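PDB 5ANZ: soluble lytic transglycosylase B3 from Pseudomonas aeruginosa, which probably cleaves the glycan strands of peptidoglycan as a lytic transglycosylase of cell-wall turnover, and binds a calcium ion. Local coordinates for residues Y265-E269 against R391-R395. Residues are numbered along the deposited sequence; the frame is centred on the assembly and turned at random.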
loop_
_atom_site.group_PDB
_atom_site.type_symbol
_atom_site.label_atom_id
_atom_site.label_comp_id
_atom_site.label_asym_id
_atom_site.label_seq_id
_atom_site.Cartn_x
_atom_site.Cartn_y
_atom_site.Cartn_z
ATOM N N TYR A 265 -11.609 -20.871 -9.570
ATOM C CA TYR A 265 -10.605 -19.857 -9.280
ATOM C C TYR A 265 -11.035 -18.471 -9.766
ATOM O O TYR A 265 -10.379 -17.471 -9.475
ATOM C CB TYR A 265 -9.258 -20.257 -9.893
ATOM C CG TYR A 265 -8.671 -21.517 -9.287
ATOM C CD1 TYR A 265 -8.021 -21.484 -8.060
ATOM C CD2 TYR A 265 -8.759 -22.738 -9.943
ATOM C CE1 TYR A 265 -7.486 -22.630 -7.499
ATOM C CE2 TYR A 265 -8.224 -23.890 -9.388
ATOM C CZ TYR A 265 -7.584 -23.823 -8.163
ATOM O OH TYR A 265 -7.047 -24.958 -7.596
ATOM N N SER A 266 -12.156 -18.408 -10.480
ATOM C CA SER A 266 -12.682 -17.119 -10.923
ATOM C C SER A 266 -13.228 -16.308 -9.747
ATOM O O SER A 266 -13.442 -15.104 -9.863
ATOM C CB SER A 266 -13.772 -17.314 -11.985
ATOM O OG SER A 266 -14.907 -17.971 -11.446
ATOM N N LEU A 267 -13.425 -16.972 -8.608
ATOM C CA LEU A 267 -13.897 -16.315 -7.383
ATOM C C LEU A 267 -12.838 -15.465 -6.679
ATOM O O LEU A 267 -13.139 -14.768 -5.708
ATOM C CB LEU A 267 -14.429 -17.360 -6.396
ATOM C CG LEU A 267 -15.839 -17.935 -6.592
ATOM C CD1 LEU A 267 -16.735 -16.974 -7.367
ATOM C CD2 LEU A 267 -15.815 -19.304 -7.236
ATOM N N ALA A 268 -11.603 -15.521 -7.162
ATOM C CA ALA A 268 -10.504 -14.805 -6.527
ATOM C C ALA A 268 -10.435 -13.352 -6.986
ATOM O O ALA A 268 -9.635 -12.998 -7.848
ATOM C CB ALA A 268 -9.190 -15.520 -6.808
ATOM N N GLU A 269 -11.292 -12.518 -6.405
ATOM C CA GLU A 269 -11.396 -11.105 -6.742
ATOM C C GLU A 269 -11.833 -10.345 -5.509
ATOM O O GLU A 269 -12.774 -10.763 -4.834
ATOM C CB GLU A 269 -12.415 -10.867 -7.874
ATOM C CG GLU A 269 -11.943 -11.223 -9.265
ATOM C CD GLU A 269 -10.950 -10.219 -9.828
ATOM O OE1 GLU A 269 -11.001 -9.029 -9.442
ATOM O OE2 GLU A 269 -10.118 -10.626 -10.663
ATOM N N ARG A 391 -7.791 -9.236 -15.973
ATOM C CA ARG A 391 -7.933 -10.533 -15.329
ATOM C C ARG A 391 -9.117 -11.285 -15.930
ATOM O O ARG A 391 -9.075 -12.504 -16.106
ATOM C CB ARG A 391 -8.094 -10.374 -13.808
ATOM C CG ARG A 391 -6.798 -9.965 -13.116
ATOM C CD ARG A 391 -6.880 -10.117 -11.606
ATOM N NE ARG A 391 -7.896 -9.243 -11.030
ATOM C CZ ARG A 391 -7.670 -7.996 -10.631
ATOM N NH1 ARG A 391 -6.456 -7.467 -10.739
ATOM N NH2 ARG A 391 -8.661 -7.276 -10.119
ATOM N N LYS A 392 -10.162 -10.544 -16.265
ATOM C CA LYS A 392 -11.333 -11.120 -16.909
ATOM C C LYS A 392 -10.939 -11.766 -18.237
ATOM O O LYS A 392 -11.325 -12.900 -18.546
ATOM C CB LYS A 392 -12.391 -10.036 -17.125
ATOM C CG LYS A 392 -13.795 -10.550 -17.327
ATOM C CD LYS A 392 -14.786 -9.395 -17.371
ATOM C CE LYS A 392 -16.210 -9.901 -17.516
ATOM N NZ LYS A 392 -16.612 -10.758 -16.363
ATOM N N ALA A 393 -10.153 -11.029 -19.016
ATOM C CA ALA A 393 -9.693 -11.494 -20.313
ATOM C C ALA A 393 -8.767 -12.680 -20.149
ATOM O O ALA A 393 -8.818 -13.638 -20.914
ATOM C CB ALA A 393 -8.988 -10.376 -21.047
ATOM N N ILE A 394 -7.896 -12.600 -19.150
ATOM C CA ILE A 394 -6.984 -13.692 -18.876
ATOM C C ILE A 394 -7.767 -14.962 -18.551
ATOM O O ILE A 394 -7.474 -16.023 -19.098
ATOM C CB ILE A 394 -6.022 -13.336 -17.730
ATOM C CG1 ILE A 394 -5.071 -12.237 -18.190
ATOM C CG2 ILE A 394 -5.235 -14.559 -17.281
ATOM C CD1 ILE A 394 -4.261 -11.643 -17.066
ATOM N N ARG A 395 -8.770 -14.853 -17.684
ATOM C CA ARG A 395 -9.562 -16.020 -17.302
ATOM C C ARG A 395 -10.268 -16.650 -18.506
ATOM O O ARG A 395 -10.347 -17.876 -18.613
ATOM C CB ARG A 395 -10.586 -15.648 -16.233
ATOM C CG ARG A 395 -9.954 -15.249 -14.925
ATOM C CD ARG A 395 -10.997 -15.220 -13.820
ATOM N NE ARG A 395 -10.366 -15.283 -12.510
ATOM C CZ ARG A 395 -10.121 -14.228 -11.743
ATOM N NH1 ARG A 395 -10.467 -13.013 -12.154
ATOM N NH2 ARG A 395 -9.538 -14.398 -10.560
#
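Glu269 holds two arginines of helix 388-401, Arg391 and Arg395, one helical turn apart. Arg391 grips the carboxylate side-on. Its NE lies 2.6 Å from Glu269 OE2, and its NH2 donates to Glu269 OE1 at 3.0 Å. Both bonds come from the syn side, and the carboxylate and guanidinium planes are only 27° apart. The bend at chi3 of Arg391 turns this NE and NH2 edge to the acid.

Arg395 meets the same carboxylate differently. Its NH1 reaches Glu269 OE2 on the anti side, at 2.8 Å and almost straight (172°). The two planes stand 77° apart. OE2 thus accepts from both arginines, and their positive charges probably stabilise the ionised acid.

The Arg395 chain is extended from CG to NE, which carries its guanidinium in against the 3-10 turn 265-267. NH2 donates to Ala268 O, just past the turn, at 3.1 Å, with a weak second bond to Tyr265 O. Ser266 O lies over one guanidinium face, and Ser266 CA packs 3.4 Å from Arg395 NE. That NE is hydrogen-bonded to Ala405 O, so Arg395 is also tied to its own domain.

The arrangement is a salt-bridge network at an interdomain interface. It joins the loop between strands 254-258 and 274-275, in the transglycosylase SLT region, to a helix of the putative peptidoglycan-binding domain.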